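Local coordinates for protein glucosamine--fructose-6-phosphate aminotransferase [isomerizing] (PDB 3TBF) that makes glucosamine 6-phosphate from fructose 6-phosphate and glutamine, the C-terminal part kept here probably serving as its sugar-phosphate isomerase, at residues V99-L104 / K126-G131; I135-N140 / T153-E158; P278-V283 / I307-K312. All coordinates share one frame; numbering follows the deposited sequence.

Contact 1. Residues V99-L104 / K126-G131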
ATOM      1  N   VAL A  99      -2.881 -16.111 -11.753  1.00 29.51           N
ATOM      2  CA  VAL A  99      -1.651 -16.643 -11.242  1.00 30.61           C
ATOM      3  C   VAL A  99      -0.692 -16.873 -12.385  1.00 32.63           C
ATOM      4  O   VAL A  99      -0.924 -17.732 -13.217  1.00 33.52           O
ATOM      5  CB  VAL A  99      -1.920 -17.965 -10.557  1.00 30.62           C
ATOM      6  CG1 VAL A  99      -0.577 -18.609 -10.094  1.00 31.29           C
ATOM      7  CG2 VAL A  99      -2.869 -17.747  -9.412  1.00 28.06           C
ATOM      8  N   VAL A 100       0.373 -16.092 -12.439  1.00 34.42           N
ATOM      9  CA  VAL A 100       1.440 -16.287 -13.437  1.00 36.97           C
ATOM     10  C   VAL A 100       1.938 -17.769 -13.477  1.00 37.37           C
ATOM     11  O   VAL A 100       2.043 -18.439 -12.437  1.00 36.79           O
ATOM     12  CB  VAL A 100       2.645 -15.357 -13.074  1.00 37.76           C
ATOM     13  CG1 VAL A 100       3.812 -15.625 -13.965  1.00 40.13           C
ATOM     14  CG2 VAL A 100       2.212 -13.824 -13.113  1.00 39.73           C
ATOM     15  N   ASP A 101       2.244 -18.296 -14.659  1.00 37.88           N
ATOM     16  CA  ASP A 101       2.894 -19.624 -14.704  1.00 38.50           C
ATOM     17  C   ASP A 101       4.197 -19.605 -13.884  1.00 36.20           C
ATOM     18  O   ASP A 101       4.945 -18.633 -13.895  1.00 34.80           O
ATOM     19  CB  ASP A 101       3.233 -20.078 -16.142  1.00 40.49           C
ATOM     20  CG  ASP A 101       2.115 -20.944 -16.810  1.00 45.56           C
ATOM     21  OD1 ASP A 101       1.238 -21.551 -16.128  1.00 49.46           O
ATOM     22  OD2 ASP A 101       2.138 -21.033 -18.066  1.00 50.96           O
ATOM     23  N   GLY A 102       4.456 -20.699 -13.186  1.00 34.70           N
ATOM     24  CA  GLY A 102       5.692 -20.825 -12.419  1.00 33.59           C
ATOM     25  C   GLY A 102       5.743 -19.990 -11.144  1.00 31.16           C
ATOM     26  O   GLY A 102       6.821 -19.644 -10.658  1.00 29.92           O
ATOM     27  N   SER A 103       4.560 -19.700 -10.606  1.00 28.81           N
ATOM     28  CA  SER A 103       4.424 -18.882  -9.429  1.00 26.64           C
ATOM     29  C   SER A 103       4.596 -19.698  -8.166  1.00 24.13           C
ATOM     30  O   SER A 103       3.957 -20.737  -8.022  1.00 24.99           O
ATOM     31  CB  SER A 103       3.047 -18.249  -9.400  1.00 26.06           C
ATOM     32  OG  SER A 103       3.158 -16.903  -9.731  1.00 28.20           O
ATOM     33  N   LEU A 104       5.420 -19.211  -7.248  1.00 20.86           N
ATOM     34  CA  LEU A 104       5.582 -19.842  -5.946  1.00 18.83           C
ATOM     35  C   LEU A 104       4.777 -19.043  -4.956  1.00 17.07           C
ATOM     36  O   LEU A 104       4.881 -17.824  -4.922  1.00 17.18           O
ATOM     37  CB  LEU A 104       7.060 -19.828  -5.538  1.00 18.72           C
ATOM     38  CG  LEU A 104       7.418 -20.427  -4.193  1.00 18.79           C
ATOM     39  CD1 LEU A 104       7.177 -21.944  -4.260  1.00 17.06           C
ATOM     40  CD2 LEU A 104       8.839 -20.050  -3.791  1.00 14.48           C
ATOM     41  N   LYS A 126      -5.863 -24.950  -5.461  1.00 28.61           N
ATOM     42  CA  LYS A 126      -6.678 -25.079  -6.649  1.00 30.39           C
ATOM     43  C   LYS A 126      -6.215 -24.175  -7.789  1.00 29.45           C
ATOM     44  O   LYS A 126      -6.911 -24.088  -8.774  1.00 28.85           O
ATOM     45  CB  LYS A 126      -8.098 -24.655  -6.337  1.00 31.17           C
ATOM     46  CG  LYS A 126      -8.765 -25.503  -5.271  1.00 36.69           C
ATOM     47  CD  LYS A 126      -9.807 -24.683  -4.529  1.00 41.99           C
ATOM     48  CE  LYS A 126     -10.373 -25.455  -3.349  1.00 45.76           C
ATOM     49  NZ  LYS A 126     -11.493 -24.682  -2.729  1.00 48.57           N
ATOM     50  N   GLN A 127      -5.073 -23.496  -7.673  1.00 28.00           N
ATOM     51  CA  GLN A 127      -4.683 -22.548  -8.711  1.00 27.57           C
ATOM     52  C   GLN A 127      -3.384 -23.002  -9.339  1.00 28.69           C
ATOM     53  O   GLN A 127      -2.782 -23.995  -8.948  1.00 28.56           O
ATOM     54  CB  GLN A 127      -4.600 -21.122  -8.138  1.00 26.33           C
ATOM     55  CG  GLN A 127      -5.980 -20.560  -7.738  1.00 25.48           C
ATOM     56  CD  GLN A 127      -5.951 -19.131  -7.168  1.00 23.57           C
ATOM     57  OE1 GLN A 127      -6.668 -18.236  -7.656  1.00 20.84           O
ATOM     58  NE2 GLN A 127      -5.159 -18.923  -6.128  1.00 19.39           N
ATOM     59  N   ASN A 128      -2.941 -22.244 -10.312  1.00 29.86           N
ATOM     60  CA  ASN A 128      -1.773 -22.580 -11.084  1.00 31.18           C
ATOM     61  C   ASN A 128      -0.404 -22.383 -10.399  1.00 29.43           C
ATOM     62  O   ASN A 128       0.561 -22.061 -11.071  1.00 29.91           O
ATOM     63  CB  ASN A 128      -1.820 -21.704 -12.338  1.00 32.39           C
ATOM     64  CG  ASN A 128      -0.973 -22.237 -13.459  1.00 36.58           C
ATOM     65  OD1 ASN A 128      -0.680 -23.454 -13.516  1.00 43.18           O
ATOM     66  ND2 ASN A 128      -0.573 -21.339 -14.376  1.00 38.82           N
ATOM     67  N   TYR A 129      -0.279 -22.550  -9.098  1.00 27.91           N
ATOM     68  CA  TYR A 129       1.055 -22.324  -8.504  1.00 27.54           C
ATOM     69  C   TYR A 129       1.884 -23.594  -8.625  1.00 27.76           C
ATOM     70  O   TYR A 129       1.324 -24.692  -8.634  1.00 28.51           O
ATOM     71  CB  TYR A 129       0.967 -21.954  -7.026  1.00 27.04           C
ATOM     72  CG  TYR A 129       0.329 -20.623  -6.752  1.00 25.12           C
ATOM     73  CD1 TYR A 129       1.069 -19.466  -6.815  1.00 25.29           C
ATOM     74  CD2 TYR A 129      -1.005 -20.524  -6.414  1.00 24.89           C
ATOM     75  CE1 TYR A 129       0.514 -18.228  -6.543  1.00 23.58           C
ATOM     76  CE2 TYR A 129      -1.581 -19.300  -6.155  1.00 24.77           C
ATOM     77  CZ  TYR A 129      -0.807 -18.147  -6.211  1.00 24.78           C
ATOM     78  OH  TYR A 129      -1.373 -16.921  -5.952  1.00 23.76           O
ATOM     79  N   VAL A 130       3.204 -23.452  -8.695  1.00 27.01           N
ATOM     80  CA  VAL A 130       4.089 -24.608  -8.749  1.00 27.39           C
ATOM     81  C   VAL A 130       4.218 -25.261  -7.370  1.00 27.08           C
ATOM     82  O   VAL A 130       4.556 -26.437  -7.246  1.00 27.11           O
ATOM     83  CB  VAL A 130       5.497 -24.236  -9.292  1.00 27.88           C
ATOM     84  CG1 VAL A 130       5.394 -23.692 -10.705  1.00 26.82           C
ATOM     85  CG2 VAL A 130       6.204 -23.221  -8.405  1.00 27.38           C
ATOM     86  N   GLY A 131       3.962 -24.476  -6.333  1.00 26.55           N
ATOM     87  CA  GLY A 131       4.048 -24.973  -4.958  1.00 26.21           C
ATOM     88  C   GLY A 131       3.960 -23.874  -3.916  1.00 24.54           C
ATOM     89  O   GLY A 131       3.699 -22.722  -4.248  1.00 24.70           O
TER

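Contact 2. Residues I135-N140 / T153-E158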
ATOM      1  N   ILE A 135       7.149 -19.165   5.574  1.00 18.21           N
ATOM      2  CA  ILE A 135       8.136 -18.626   6.517  1.00 17.58           C
ATOM      3  C   ILE A 135       7.452 -18.512   7.867  1.00 19.52           C
ATOM      4  O   ILE A 135       6.660 -17.595   8.085  1.00 18.29           O
ATOM      5  CB  ILE A 135       8.623 -17.264   6.113  1.00 16.68           C
ATOM      6  CG1 ILE A 135       9.139 -17.337   4.695  1.00 17.46           C
ATOM      7  CG2 ILE A 135       9.646 -16.690   7.100  1.00 11.35           C
ATOM      8  CD1 ILE A 135      10.389 -16.847   4.553  1.00 19.42           C
ATOM      9  N   CYS A 136       7.722 -19.466   8.765  1.00 21.25           N
ATOM     10  CA  CYS A 136       6.899 -19.560  10.001  1.00 23.58           C
ATOM     11  C   CYS A 136       7.781 -19.763  11.202  1.00 22.08           C
ATOM     12  O   CYS A 136       8.910 -20.162  11.055  1.00 21.13           O
ATOM     13  CB  CYS A 136       5.803 -20.651   9.882  1.00 24.29           C
ATOM     14  SG  CYS A 136       4.735 -20.980  11.440  1.00 36.35           S
ATOM     15  N   ASN A 137       7.247 -19.455  12.378  1.00 22.20           N
ATOM     16  CA  ASN A 137       7.963 -19.587  13.649  1.00 22.62           C
ATOM     17  C   ASN A 137       7.562 -20.805  14.520  1.00 22.90           C
ATOM     18  O   ASN A 137       8.309 -21.208  15.408  1.00 22.91           O
ATOM     19  CB  ASN A 137       7.813 -18.333  14.500  1.00 22.21           C
ATOM     20  CG  ASN A 137       8.895 -18.245  15.574  1.00 23.92           C
ATOM     21  OD1 ASN A 137      10.070 -18.361  15.266  1.00 23.39           O
ATOM     22  ND2 ASN A 137       8.498 -18.035  16.816  1.00 23.85           N
ATOM     23  N   VAL A 138       6.393 -21.366  14.262  1.00 23.67           N
ATOM     24  CA  VAL A 138       5.850 -22.473  15.054  1.00 24.09           C
ATOM     25  C   VAL A 138       5.808 -23.711  14.188  1.00 25.50           C
ATOM     26  O   VAL A 138       4.946 -23.824  13.318  1.00 24.53           O
ATOM     27  CB  VAL A 138       4.434 -22.166  15.538  1.00 24.31           C
ATOM     28  CG1 VAL A 138       3.783 -23.452  16.218  1.00 24.17           C
ATOM     29  CG2 VAL A 138       4.455 -20.938  16.448  1.00 20.75           C
ATOM     30  N   PRO A 139       6.738 -24.648  14.410  1.00 27.69           N
ATOM     31  CA  PRO A 139       6.687 -25.880  13.629  1.00 29.58           C
ATOM     32  C   PRO A 139       5.485 -26.686  14.069  1.00 31.44           C
ATOM     33  O   PRO A 139       5.073 -26.658  15.257  1.00 33.20           O
ATOM     34  CB  PRO A 139       8.002 -26.607  13.986  1.00 30.18           C
ATOM     35  CG  PRO A 139       8.379 -26.098  15.344  1.00 29.67           C
ATOM     36  CD  PRO A 139       7.769 -24.688  15.460  1.00 28.07           C
ATOM     37  N   ASN A 140       4.913 -27.408  13.141  1.00 32.37           N
ATOM     38  CA  ASN A 140       3.674 -28.089  13.465  1.00 34.13           C
ATOM     39  C   ASN A 140       2.511 -27.091  13.645  1.00 32.36           C
ATOM     40  O   ASN A 140       1.821 -27.059  14.659  1.00 33.49           O
ATOM     41  CB  ASN A 140       3.805 -28.997  14.692  1.00 34.67           C
ATOM     42  CG  ASN A 140       2.578 -29.876  14.858  1.00 40.67           C
ATOM     43  OD1 ASN A 140       2.076 -30.411  13.862  1.00 46.32           O
ATOM     44  ND2 ASN A 140       2.036 -29.969  16.090  1.00 44.53           N
ATOM     45  N   THR A 153      11.857 -19.578  11.179  1.00 17.77           N
ATOM     46  CA  THR A 153      12.560 -18.584  11.941  1.00 17.47           C
ATOM     47  C   THR A 153      12.835 -19.168  13.326  1.00 18.01           C
ATOM     48  O   THR A 153      12.265 -20.158  13.698  1.00 17.72           O
ATOM     49  CB  THR A 153      11.715 -17.309  12.069  1.00 17.20           C
ATOM     50  OG1 THR A 153      10.437 -17.653  12.650  1.00 18.60           O
ATOM     51  CG2 THR A 153      11.500 -16.657  10.687  1.00 15.45           C
ATOM     52  N   LYS A 154      13.767 -18.590  14.063  1.00 19.00           N
ATOM     53  CA  LYS A 154      14.018 -19.022  15.420  1.00 20.79           C
ATOM     54  C   LYS A 154      13.784 -17.846  16.305  1.00 22.62           C
ATOM     55  O   LYS A 154      14.706 -17.371  16.946  1.00 24.57           O
ATOM     56  CB  LYS A 154      15.440 -19.438  15.625  1.00 19.66           C
ATOM     57  CG  LYS A 154      15.980 -20.496  14.692  1.00 21.64           C
ATOM     58  CD  LYS A 154      15.008 -21.552  14.388  1.00 23.77           C
ATOM     59  CE  LYS A 154      15.682 -22.830  14.217  1.00 28.29           C
ATOM     60  NZ  LYS A 154      15.078 -23.627  13.160  1.00 30.31           N
ATOM     61  N   ALA A 155      12.574 -17.334  16.305  1.00 23.93           N
ATOM     62  CA  ALA A 155      12.266 -16.223  17.156  1.00 25.97           C
ATOM     63  C   ALA A 155      11.961 -16.648  18.611  1.00 28.25           C
ATOM     64  O   ALA A 155      12.092 -15.813  19.510  1.00 30.48           O
ATOM     65  CB  ALA A 155      11.127 -15.407  16.564  1.00 25.13           C
ATOM     66  N   GLY A 156      11.610 -17.910  18.867  1.00 29.28           N
ATOM     67  CA  GLY A 156      11.066 -18.299  20.175  1.00 30.32           C
ATOM     68  C   GLY A 156       9.681 -17.703  20.314  1.00 31.29           C
ATOM     69  O   GLY A 156       9.101 -17.332  19.331  1.00 32.77           O
ATOM     70  N   VAL A 157       9.171 -17.562  21.527  1.00 32.32           N
ATOM     71  CA  VAL A 157       7.790 -17.161  21.750  1.00 32.97           C
ATOM     72  C   VAL A 157       7.714 -15.668  22.026  1.00 33.17           C
ATOM     73  O   VAL A 157       8.640 -15.115  22.651  1.00 33.70           O
ATOM     74  CB  VAL A 157       7.227 -17.913  23.009  1.00 34.10           C
ATOM     75  CG1 VAL A 157       5.742 -17.631  23.183  1.00 34.49           C
ATOM     76  CG2 VAL A 157       7.508 -19.430  22.922  1.00 33.76           C
ATOM     77  N   GLU A 158       6.612 -15.037  21.617  1.00 32.69           N
ATOM     78  CA  GLU A 158       6.340 -13.610  21.888  1.00 33.45           C
ATOM     79  C   GLU A 158       5.131 -13.334  22.817  1.00 33.83           C
ATOM     80  O   GLU A 158       4.032 -13.788  22.552  1.00 33.47           O
ATOM     81  CB  GLU A 158       6.081 -12.857  20.575  1.00 33.18           C
ATOM     82  CG  GLU A 158       7.342 -12.495  19.802  1.00 33.56           C
ATOM     83  CD  GLU A 158       7.083 -11.595  18.593  1.00 33.57           C
ATOM     84  OE1 GLU A 158       5.900 -11.412  18.209  1.00 36.81           O
ATOM     85  OE2 GLU A 158       8.066 -11.061  18.025  1.00 29.23           O
TER
HETATM   86  O   HOH W   1      10.802 -22.090  15.047  1.00 17.41           O

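Contact 3. Residues P278-V283 / I307-K312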
ATOM      1  N   PRO A 278       5.215  15.349  14.901  1.00 32.94           N
ATOM      2  CA  PRO A 278       6.441  14.567  14.861  1.00 30.94           C
ATOM      3  C   PRO A 278       6.613  13.826  13.557  1.00 29.03           C
ATOM      4  O   PRO A 278       5.667  13.208  13.080  1.00 28.62           O
ATOM      5  CB  PRO A 278       6.262  13.560  15.978  1.00 30.44           C
ATOM      6  CG  PRO A 278       5.166  14.019  16.771  1.00 31.89           C
ATOM      7  CD  PRO A 278       4.268  14.808  15.880  1.00 32.60           C
ATOM      8  N   ILE A 279       7.797  13.933  12.973  1.00 27.55           N
ATOM      9  CA  ILE A 279       8.156  13.234  11.764  1.00 26.36           C
ATOM     10  C   ILE A 279       9.330  12.297  12.089  1.00 25.19           C
ATOM     11  O   ILE A 279      10.409  12.727  12.446  1.00 26.15           O
ATOM     12  CB  ILE A 279       8.533  14.209  10.630  1.00 27.56           C
ATOM     13  CG1 ILE A 279       7.293  14.883  10.056  1.00 29.66           C
ATOM     14  CG2 ILE A 279       9.146  13.480   9.448  1.00 27.27           C
ATOM     15  CD1 ILE A 279       6.603  15.810  10.993  1.00 34.04           C
ATOM     16  N   VAL A 280       9.100  10.997  12.011  1.00 23.35           N
ATOM     17  CA  VAL A 280      10.161  10.038  12.299  1.00 22.00           C
ATOM     18  C   VAL A 280      10.652   9.456  10.976  1.00 21.40           C
ATOM     19  O   VAL A 280       9.859   8.969  10.155  1.00 20.96           O
ATOM     20  CB  VAL A 280       9.686   8.925  13.192  1.00 21.11           C
ATOM     21  CG1 VAL A 280      10.819   8.008  13.434  1.00 21.02           C
ATOM     22  CG2 VAL A 280       9.143   9.465  14.523  1.00 19.50           C
ATOM     23  N   ALA A 281      11.934   9.559  10.719  1.00 20.28           N
ATOM     24  CA  ALA A 281      12.437   9.091   9.453  1.00 20.01           C
ATOM     25  C   ALA A 281      13.721   8.312   9.634  1.00 19.95           C
ATOM     26  O   ALA A 281      14.498   8.528  10.564  1.00 21.05           O
ATOM     27  CB  ALA A 281      12.639  10.282   8.460  1.00 20.72           C
ATOM     28  N   VAL A 282      13.952   7.445   8.678  1.00 20.17           N
ATOM     29  CA  VAL A 282      15.088   6.576   8.615  1.00 20.86           C
ATOM     30  C   VAL A 282      15.875   7.052   7.399  1.00 22.59           C
ATOM     31  O   VAL A 282      15.354   7.103   6.298  1.00 21.16           O
ATOM     32  CB  VAL A 282      14.605   5.126   8.422  1.00 21.75           C
ATOM     33  CG1 VAL A 282      15.732   4.221   7.945  1.00 22.86           C
ATOM     34  CG2 VAL A 282      13.932   4.560   9.766  1.00 20.31           C
ATOM     35  N   VAL A 283      17.141   7.436   7.622  1.00 24.77           N
ATOM     36  CA  VAL A 283      17.998   7.999   6.588  1.00 25.29           C
ATOM     37  C   VAL A 283      19.254   7.144   6.396  1.00 25.49           C
ATOM     38  O   VAL A 283      20.268   7.328   7.072  1.00 26.53           O
ATOM     39  CB  VAL A 283      18.378   9.428   6.974  1.00 26.70           C
ATOM     40  CG1 VAL A 283      19.118  10.092   5.844  1.00 28.48           C
ATOM     41  CG2 VAL A 283      17.127  10.237   7.347  1.00 26.46           C
ATOM     42  N   ILE A 307      12.698  13.806  13.710  1.00 27.12           N
ATOM     43  CA  ILE A 307      13.374  12.837  14.572  1.00 25.60           C
ATOM     44  C   ILE A 307      13.955  11.795  13.656  1.00 24.13           C
ATOM     45  O   ILE A 307      13.206  11.007  13.030  1.00 22.07           O
ATOM     46  CB  ILE A 307      12.376  12.188  15.509  1.00 25.26           C
ATOM     47  CG1 ILE A 307      11.791  13.253  16.441  1.00 26.18           C
ATOM     48  CG2 ILE A 307      13.018  11.129  16.283  1.00 23.45           C
ATOM     49  CD1 ILE A 307      10.572  12.792  17.151  1.00 25.42           C
ATOM     50  N   LEU A 308      15.282  11.815  13.529  1.00 23.52           N
ATOM     51  CA  LEU A 308      15.930  11.082  12.464  1.00 23.29           C
ATOM     52  C   LEU A 308      16.875  10.047  12.972  1.00 23.16           C
ATOM     53  O   LEU A 308      17.695  10.329  13.813  1.00 24.86           O
ATOM     54  CB  LEU A 308      16.676  12.018  11.549  1.00 23.95           C
ATOM     55  CG  LEU A 308      15.925  13.241  11.009  1.00 24.79           C
ATOM     56  CD1 LEU A 308      16.918  14.077  10.272  1.00 25.71           C
ATOM     57  CD2 LEU A 308      14.726  12.876  10.128  1.00 21.89           C
ATOM     58  N   PHE A 309      16.748   8.844  12.429  1.00 22.43           N
ATOM     59  CA  PHE A 309      17.654   7.787  12.654  1.00 21.41           C
ATOM     60  C   PHE A 309      18.442   7.578  11.394  1.00 21.43           C
ATOM     61  O   PHE A 309      17.933   7.247  10.336  1.00 22.32           O
ATOM     62  CB  PHE A 309      16.891   6.535  13.002  1.00 21.86           C
ATOM     63  CG  PHE A 309      16.095   6.651  14.255  1.00 21.90           C
ATOM     64  CD1 PHE A 309      16.709   6.711  15.483  1.00 22.18           C
ATOM     65  CD2 PHE A 309      14.744   6.706  14.205  1.00 23.16           C
ATOM     66  CE1 PHE A 309      15.972   6.829  16.651  1.00 21.75           C
ATOM     67  CE2 PHE A 309      14.008   6.810  15.374  1.00 24.20           C
ATOM     68  CZ  PHE A 309      14.651   6.885  16.601  1.00 21.31           C
ATOM     69  N   VAL A 310      19.725   7.739  11.521  1.00 22.56           N
ATOM     70  CA  VAL A 310      20.587   8.065  10.414  1.00 23.03           C
ATOM     71  C   VAL A 310      21.789   7.161  10.501  1.00 22.38           C
ATOM     72  O   VAL A 310      22.219   6.856  11.573  1.00 21.99           O
ATOM     73  CB  VAL A 310      20.960   9.562  10.609  1.00 24.98           C
ATOM     74  CG1 VAL A 310      22.419   9.867  10.230  1.00 27.05           C
ATOM     75  CG2 VAL A 310      19.896  10.480   9.996  1.00 20.38           C
ATOM     76  N   ASP A 311      22.316   6.706   9.377  1.00 23.47           N
ATOM     77  CA  ASP A 311      23.547   5.910   9.371  1.00 23.95           C
ATOM     78  C   ASP A 311      24.706   6.873   9.580  1.00 26.04           C
ATOM     79  O   ASP A 311      24.678   7.991   9.028  1.00 26.24           O
ATOM     80  CB  ASP A 311      23.737   5.159   8.054  1.00 23.77           C
ATOM     81  CG  ASP A 311      24.972   4.255   8.058  1.00 26.49           C
ATOM     82  OD1 ASP A 311      26.127   4.752   7.993  1.00 32.50           O
ATOM     83  OD2 ASP A 311      24.800   3.022   8.144  1.00 29.65           O
ATOM     84  N   LYS A 312      25.701   6.453  10.360  1.00 26.63           N
ATOM     85  CA  LYS A 312      26.838   7.324  10.739  1.00 29.62           C
ATOM     86  C   LYS A 312      27.527   7.913   9.511  1.00 29.81           C
ATOM     87  O   LYS A 312      27.903   9.064   9.531  1.00 29.91           O
ATOM     88  CB  LYS A 312      27.883   6.575  11.578  1.00 30.41           C
ATOM     89  CG  LYS A 312      27.368   6.049  12.976  1.00 34.69           C
ATOM     90  CD  LYS A 312      28.477   5.299  13.739  1.00 39.26           C
ATOM     91  CE  LYS A 312      28.524   5.602  15.262  1.00 42.38           C
ATOM     92  NZ  LYS A 312      29.411   4.571  16.004  1.00 41.03           N
TER

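Contact 1. Residues V99-L104 / K126-G131
Val99 lies over one face of the Tyr129 ring and the Ser103 carbonyl lies at its edge, and these two approaches make up the tight half of the contact. Val99 CG1 is 3.7 Å from the ring centroid, 10° off the normal, a clear CH-pi contact, and the two side chains cross at about a right angle. With CG1 anti to the backbone N (chi1 176°) and over the ring centre, CG2 is left to reach across the same face toward the phenol end, 3.8 Å from Tyr129 CZ. Ser103 puts its carbonyl at the ring edge, while its CB comes to 3.5 Å from Tyr129 CD1. Val130 N donates to Ser103 O at 2.9 Å, tying the start of one strand to the other. Packing is closest just beside it, where Val130 CG1 presses on Gly102 CA at 3.4 Å, tighter than normal van der Waals contact. Gly102 belongs to a type II turn running from Val100 to Ser103, and its positive phi suits that place.

The solvent side is held more thinly. Asp101 and Asn128, both exposed, meet through Asn128 ND2 and Asp101 OD1, whose modelled separation of 2.5 Å is too short to be taken literally. The oxygen is approached on its anti side and somewhat out of the carboxylate plane, and the carboxylate and amide planes are turned 68° apart.

Strand 103-109 begins here between strand 56-61 and strand 129-136, the latter reached by a beta-alpha-beta crossover through helix 115-124. Gly102 and Leu104 make backbone hydrogen bonds with His56, while Val100 packs on Pro83 of the second subunit. Phe105 meets the Tyr129 ring edge-to-face, and Leu104 leans on Leu50 and Phe51 of helix 47-52.

Contact 2. Residues I135-N140 / T153-E158
The Asn137 amide is wedged against the backbone of Thr153-Gly156, its side chain crossing that of Thr153 at about a right angle. A chi1 of -161° sends the amide away from its own backbone N, from the end of its strand into the facing loop. Both of its ends are used. Asn137 OD1 accepts from Thr153 OG1 at 2.7 Å and from Ala155 N at 2.9 Å, the two donors coming from the same face of the amide plane. At the other end Asn137 ND2 donates to Gly156 O at 2.7 Å, with that oxygen close to the amide plane. Thr153 can offer its hydroxyl because OG1 stands between its backbone N and carbonyl carbon, which turns CG2 toward Ile135 CG2, 4.0 Å away. Next to these bonds, Thr153 N continues the strand pairing by bonding to Cys136 O, and a water bridges Asn137 O and Thr153 O.

Three bonds thus fix the rotation of a buried amide and hold the loop after strand 149-152 to the end of strand 129-136. Ala155 N can only donate and Gly156 O can only accept, so these two partners support the modelled placing of the amide oxygen and nitrogen.

Contact 3. Residues P278-V283 / I307-K312
Ala281 and Leu308 meet on one face of a parallel pair of strands, part of the alpha/beta sheet of an SIS domain, Leu308 CD2 reaching to 3.7 Å from Ala281 CB. Farther along this face Val283 and Val310 lie side by side and point the same way, and Val310 CG2 comes within 3.5 Å of Val283 CB. Helix 289-301, which links the strands in a beta-alpha-beta unit, covers the face through Leu296 against Ala281 and Val283. On the reverse face Val280 CG1 touches the Phe309 ring at its edge, 3.9 Å from CE2; the ring, at chi1 -62°, stands beside its own backbone N and so lies back along its strand toward Val280. Leu344 of helix 335-355 packs on both residues.

Between the faces runs the parallel ladder, whose strand directions differ by 12°. The middle bond is almost straight, Phe309 N to Ala281 O at 2.9 Å with an N-H...O angle of 174°, and Val283 N follows to Phe309 O at 2.8 Å. CA-H...O contacts fill the intervals, as from Val280 CA to Ile307 O.

The apolar run ends at Asp311, a buried carboxylate gripped by two backbone amides: OD1 accepts from Ala313 N and OD2 from Ala330 N. Its own amide closes the ladder, Asp311 N donating to Val283 O at 3.1 Å.

Contacts 1 and 2 share strand 129-136 and mark its two ends: contact 1 ties its start to strand 103-109, and contact 2, with its centre about 26 Å from that of contact 1, secures its exit. Contact 3 belongs to the second SIS domain, on the opposite side of the chain's centre, its centre about 40 Å from the centre of contact 1 and about 30 Å from that of contact 2. Its pair, 278-283 with 305-311, occupies the same place in a 2-1-3-4-5 parallel sheet as 103-109 with 129-136. In SIS domains sugar phosphates generally bind near the C-terminal strand ends, so contact 2 probably lies nearer that site than contact 1.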